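Local coordinates for uncharacterized protein (Legionella pneumophila subsp. pneumophila, PDB 5L0L), which is of unknown function but contains a HIT-related domain, here in a fragment of a longer protein that is probably membrane-anchored, at residues Asn42-Arg54 with Val145-Ile159. Sequence-based numbering, arbitrary orientation.
Sequences NPTDCRGYRIIIR and VPLRGPEPGLMFDLI
R47 runs along the loop 145-159 and meets it from CB to the guanidinium. Its CB packs on CZ of F156. Its CG lies beside CB of R148 and the backbone N of G149. The chain then bends at chi3 (-58°), which lays the guanidinium flat on the F156 ring. The centres are 4.6 Å apart and the planes differ by 30°. CE1 of F156 sits under the rim of the guanidinium, not its centre. At the tip, NH2 of R47 donates to O of D157 at 2.8 Å, nearly in line with the carbonyl. The same NH2 touches CG1 of I159. NE and NH2 also grip the D45 carboxylate side-on, and NH1 bonds Q169; bonds on all three nitrogens would together restrict rotation.

D45 OD2 takes a second donor, R50 NH1, through its anti lone pair. This salt-bridge network, with an Asx turn from D45 OD1 to N of R47, lies in the connection between strands 35-41 and 51-58. These neighbours in the chain's six-stranded antiparallel sheet both lie within the HIT-related region.

R50 NH1 also donates to O of L158 (2.9 Å), while CD2 of L158 covers the centre of one guanidinium face at 3.5 Å from CZ. Water 2 lies at the edge of this group, and a sulfate ion, probably from the crystallisation liquor, lies about 5 Å from the R50 side chain.

At the V145 end of the loop, Y49 OH donates to O of V145 (2.6 Å). CD1 of L147 stands over the centre of the Y49 ring, a CH-pi contact of 3.8 Å to the centroid. N of G48 bonds O of L147 (2.8 Å). R148 is extended past SG of C46; its NH1 reaches water 1, and its NH2 pairs with E178 in helix 176-194.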
# COMPACT_ATOMS: atom_id res chain seq x y z
N ASN A 42 -2.00 -15.03 5.16
CA ASN A 42 -1.76 -15.56 3.83
C ASN A 42 -1.53 -17.07 3.91
O ASN A 42 -0.59 -17.50 4.58
CB ASN A 42 -0.56 -14.86 3.19
CG ASN A 42 -0.41 -15.20 1.73
OD1 ASN A 42 -0.35 -16.39 1.37
ND2 ASN A 42 -0.33 -14.19 0.88
N PRO A 43 -2.38 -17.89 3.25
CA PRO A 43 -2.26 -19.34 3.43
C PRO A 43 -1.02 -19.95 2.81
O PRO A 43 -0.66 -21.06 3.21
CB PRO A 43 -3.50 -19.93 2.74
CG PRO A 43 -4.19 -18.81 2.07
CD PRO A 43 -3.60 -17.50 2.49
N THR A 44 -0.38 -19.25 1.88
CA THR A 44 0.78 -19.81 1.16
C THR A 44 2.14 -19.21 1.50
O THR A 44 3.14 -19.72 1.01
CB THR A 44 0.57 -19.74 -0.36
OG1 THR A 44 0.48 -18.38 -0.79
CG2 THR A 44 -0.68 -20.47 -0.73
N ASP A 45 2.19 -18.18 2.34
CA ASP A 45 3.44 -17.54 2.67
C ASP A 45 3.35 -16.96 4.09
O ASP A 45 2.63 -16.00 4.32
CB ASP A 45 3.73 -16.43 1.65
CG ASP A 45 5.15 -15.87 1.79
OD1 ASP A 45 6.00 -16.45 2.50
OD2 ASP A 45 5.40 -14.83 1.14
N CYS A 46 4.13 -17.55 5.00
CA CYS A 46 4.17 -17.12 6.40
C CYS A 46 5.17 -16.04 6.67
O CYS A 46 5.16 -15.47 7.77
CB CYS A 46 4.46 -18.31 7.33
SG CYS A 46 6.08 -19.07 7.17
N ARG A 47 6.04 -15.72 5.70
CA ARG A 47 7.07 -14.71 5.94
C ARG A 47 6.44 -13.35 6.32
O ARG A 47 5.45 -12.91 5.71
CB ARG A 47 7.94 -14.49 4.72
CG ARG A 47 8.71 -15.75 4.28
CD ARG A 47 9.49 -15.51 3.02
NE ARG A 47 8.59 -15.08 1.95
CZ ARG A 47 8.88 -14.20 1.00
NH1 ARG A 47 10.08 -13.65 0.89
NH2 ARG A 47 7.95 -13.88 0.13
N GLY A 48 7.04 -12.71 7.31
CA GLY A 48 6.58 -11.42 7.80
C GLY A 48 5.18 -11.43 8.43
O GLY A 48 4.59 -10.36 8.59
N TYR A 49 4.68 -12.60 8.78
CA TYR A 49 3.30 -12.79 9.21
C TYR A 49 2.32 -12.12 8.22
O TYR A 49 1.42 -11.40 8.63
CB TYR A 49 3.09 -12.24 10.65
CG TYR A 49 4.09 -12.65 11.71
CD1 TYR A 49 4.76 -13.88 11.68
CD2 TYR A 49 4.36 -11.81 12.77
CE1 TYR A 49 5.67 -14.23 12.67
CE2 TYR A 49 5.22 -12.16 13.79
CZ TYR A 49 5.89 -13.36 13.74
OH TYR A 49 6.77 -13.69 14.71
N ARG A 50 2.54 -12.34 6.91
CA ARG A 50 1.71 -11.70 5.88
C ARG A 50 0.22 -11.92 6.13
O ARG A 50 -0.20 -13.07 6.39
CB ARG A 50 2.03 -12.26 4.51
CG ARG A 50 3.20 -11.67 3.80
CD ARG A 50 3.48 -12.45 2.51
NE ARG A 50 2.51 -12.13 1.47
CZ ARG A 50 2.68 -12.41 0.16
NH1 ARG A 50 3.73 -13.11 -0.27
NH2 ARG A 50 1.77 -11.99 -0.71
N ILE A 51 -0.56 -10.85 5.99
CA ILE A 51 -2.01 -10.94 5.89
C ILE A 51 -2.49 -10.46 4.52
O ILE A 51 -1.78 -9.76 3.80
CB ILE A 51 -2.74 -10.14 6.99
CG1 ILE A 51 -2.39 -8.66 6.90
CG2 ILE A 51 -2.45 -10.76 8.36
CD1 ILE A 51 -3.24 -7.76 7.77
N ILE A 52 -3.69 -10.88 4.17
CA ILE A 52 -4.42 -10.35 3.00
C ILE A 52 -5.68 -9.68 3.55
O ILE A 52 -6.41 -10.27 4.36
CB ILE A 52 -4.83 -11.46 2.04
CG1 ILE A 52 -3.59 -12.26 1.58
CG2 ILE A 52 -5.59 -10.89 0.83
CD1 ILE A 52 -3.94 -13.58 0.91
N ILE A 53 -5.92 -8.46 3.12
CA ILE A 53 -7.12 -7.72 3.44
C ILE A 53 -7.87 -7.65 2.13
O ILE A 53 -7.31 -7.15 1.13
CB ILE A 53 -6.79 -6.30 3.94
CG1 ILE A 53 -5.89 -6.39 5.17
CG2 ILE A 53 -8.10 -5.53 4.21
CD1 ILE A 53 -5.49 -5.04 5.74
N ARG A 54 -9.10 -8.18 2.13
CA ARG A 54 -9.86 -8.37 0.91
C ARG A 54 -11.28 -7.84 1.03
O ARG A 54 -11.96 -8.04 2.04
CB ARG A 54 -9.84 -9.85 0.51
CG ARG A 54 -10.77 -10.24 -0.64
CD ARG A 54 -12.11 -10.65 -0.12
NE ARG A 54 -13.01 -11.18 -1.17
CZ ARG A 54 -13.14 -12.47 -1.50
NH1 ARG A 54 -12.45 -13.45 -0.90
NH2 ARG A 54 -14.01 -12.79 -2.44
N VAL A 145 7.22 -18.65 16.49
CA VAL A 145 7.05 -18.33 15.06
C VAL A 145 8.08 -17.25 14.67
O VAL A 145 7.86 -16.07 14.91
CB VAL A 145 5.62 -17.83 14.75
CG1 VAL A 145 5.42 -17.78 13.23
CG2 VAL A 145 4.53 -18.65 15.44
N PRO A 146 9.18 -17.65 14.03
CA PRO A 146 10.15 -16.65 13.56
C PRO A 146 9.47 -15.76 12.51
O PRO A 146 8.64 -16.25 11.74
CB PRO A 146 11.25 -17.48 12.87
CG PRO A 146 10.96 -18.88 13.23
CD PRO A 146 9.58 -19.03 13.71
N LEU A 147 9.81 -14.50 12.52
CA LEU A 147 9.24 -13.56 11.57
C LEU A 147 9.50 -13.98 10.12
O LEU A 147 8.57 -13.99 9.31
CB LEU A 147 9.81 -12.16 11.82
CG LEU A 147 9.23 -11.05 10.91
CD1 LEU A 147 7.76 -10.81 11.23
CD2 LEU A 147 10.05 -9.76 11.05
N ARG A 148 10.75 -14.35 9.83
CA ARG A 148 11.21 -14.66 8.48
C ARG A 148 11.13 -13.43 7.57
O ARG A 148 10.83 -12.32 8.02
CB ARG A 148 10.45 -15.87 7.90
CG ARG A 148 10.55 -17.11 8.78
CD ARG A 148 9.46 -18.07 8.34
NE ARG A 148 9.57 -19.33 9.00
CZ ARG A 148 8.76 -19.81 9.95
NH1 ARG A 148 7.71 -19.15 10.42
NH2 ARG A 148 9.06 -20.99 10.45
N GLY A 149 11.44 -13.61 6.29
CA GLY A 149 11.54 -12.49 5.37
C GLY A 149 12.97 -11.95 5.37
O GLY A 149 13.80 -12.37 6.18
N PRO A 150 13.29 -11.06 4.42
CA PRO A 150 14.64 -10.52 4.33
C PRO A 150 14.93 -9.52 5.44
O PRO A 150 14.01 -8.91 6.01
CB PRO A 150 14.69 -9.89 2.92
CG PRO A 150 13.30 -9.75 2.49
CD PRO A 150 12.43 -10.64 3.31
N GLU A 151 16.22 -9.33 5.73
CA GLU A 151 16.60 -8.33 6.73
C GLU A 151 16.12 -6.91 6.34
O GLU A 151 16.11 -6.60 5.17
CB GLU A 151 18.12 -8.28 6.89
CG GLU A 151 18.62 -9.46 7.67
CD GLU A 151 20.13 -9.54 7.70
OE1 GLU A 151 20.81 -8.64 7.19
OE2 GLU A 151 20.60 -10.54 8.26
N PRO A 152 15.74 -6.08 7.32
CA PRO A 152 15.37 -4.67 7.08
C PRO A 152 16.38 -3.94 6.23
O PRO A 152 17.59 -4.18 6.36
CB PRO A 152 15.26 -4.08 8.49
CG PRO A 152 14.82 -5.24 9.31
CD PRO A 152 15.57 -6.41 8.74
N GLY A 153 15.86 -3.15 5.30
CA GLY A 153 16.66 -2.51 4.25
C GLY A 153 16.49 -3.14 2.90
O GLY A 153 16.59 -2.45 1.87
N LEU A 154 16.30 -4.46 2.87
CA LEU A 154 16.16 -5.20 1.62
C LEU A 154 14.69 -5.22 1.22
O LEU A 154 13.81 -5.17 2.08
CB LEU A 154 16.66 -6.63 1.78
CG LEU A 154 18.13 -6.76 2.19
CD1 LEU A 154 18.49 -8.21 2.46
CD2 LEU A 154 19.02 -6.15 1.11
N MSE A 155 14.44 -5.33 -0.08
CA MSE A 155 13.07 -5.49 -0.59
C MSE A 155 12.44 -6.83 -0.23
O MSE A 155 13.02 -7.87 -0.48
CB MSE A 155 13.08 -5.36 -2.12
CG MSE A 155 11.70 -5.41 -2.78
SE MSE A 155 10.78 -3.71 -2.51
CE MSE A 155 11.79 -2.65 -3.78
N PHE A 156 11.23 -6.80 0.32
CA PHE A 156 10.42 -7.99 0.57
C PHE A 156 9.68 -8.35 -0.72
O PHE A 156 8.89 -7.54 -1.23
CB PHE A 156 9.44 -7.72 1.70
CG PHE A 156 8.73 -8.94 2.23
CD1 PHE A 156 7.80 -9.61 1.45
CD2 PHE A 156 8.96 -9.39 3.52
CE1 PHE A 156 7.10 -10.73 1.95
CE2 PHE A 156 8.28 -10.50 4.01
CZ PHE A 156 7.35 -11.16 3.25
N ASP A 157 9.96 -9.51 -1.30
CA ASP A 157 9.33 -9.88 -2.56
C ASP A 157 8.06 -10.67 -2.28
O ASP A 157 8.13 -11.74 -1.68
CB ASP A 157 10.29 -10.69 -3.46
CG ASP A 157 9.84 -10.69 -4.91
OD1 ASP A 157 8.66 -11.01 -5.24
OD2 ASP A 157 10.67 -10.31 -5.78
N LEU A 158 6.91 -10.12 -2.69
CA LEU A 158 5.62 -10.78 -2.44
C LEU A 158 5.35 -11.98 -3.35
O LEU A 158 4.40 -12.72 -3.09
CB LEU A 158 4.45 -9.77 -2.50
CG LEU A 158 4.50 -8.71 -1.40
CD1 LEU A 158 3.50 -7.61 -1.70
CD2 LEU A 158 4.25 -9.27 0.01
N ILE A 159 6.17 -12.15 -4.39
CA ILE A 159 6.22 -13.30 -5.27
C ILE A 159 5.13 -13.18 -6.33
O ILE A 159 3.95 -13.36 -6.02
CB ILE A 159 6.08 -14.70 -4.59
CG1 ILE A 159 6.97 -14.87 -3.38
CG2 ILE A 159 6.42 -15.81 -5.61
CD1 ILE A 159 8.45 -14.63 -3.61
O HOH W 1 6.68 -16.56 9.83
O HOH W 2 1.23 -12.24 -3.55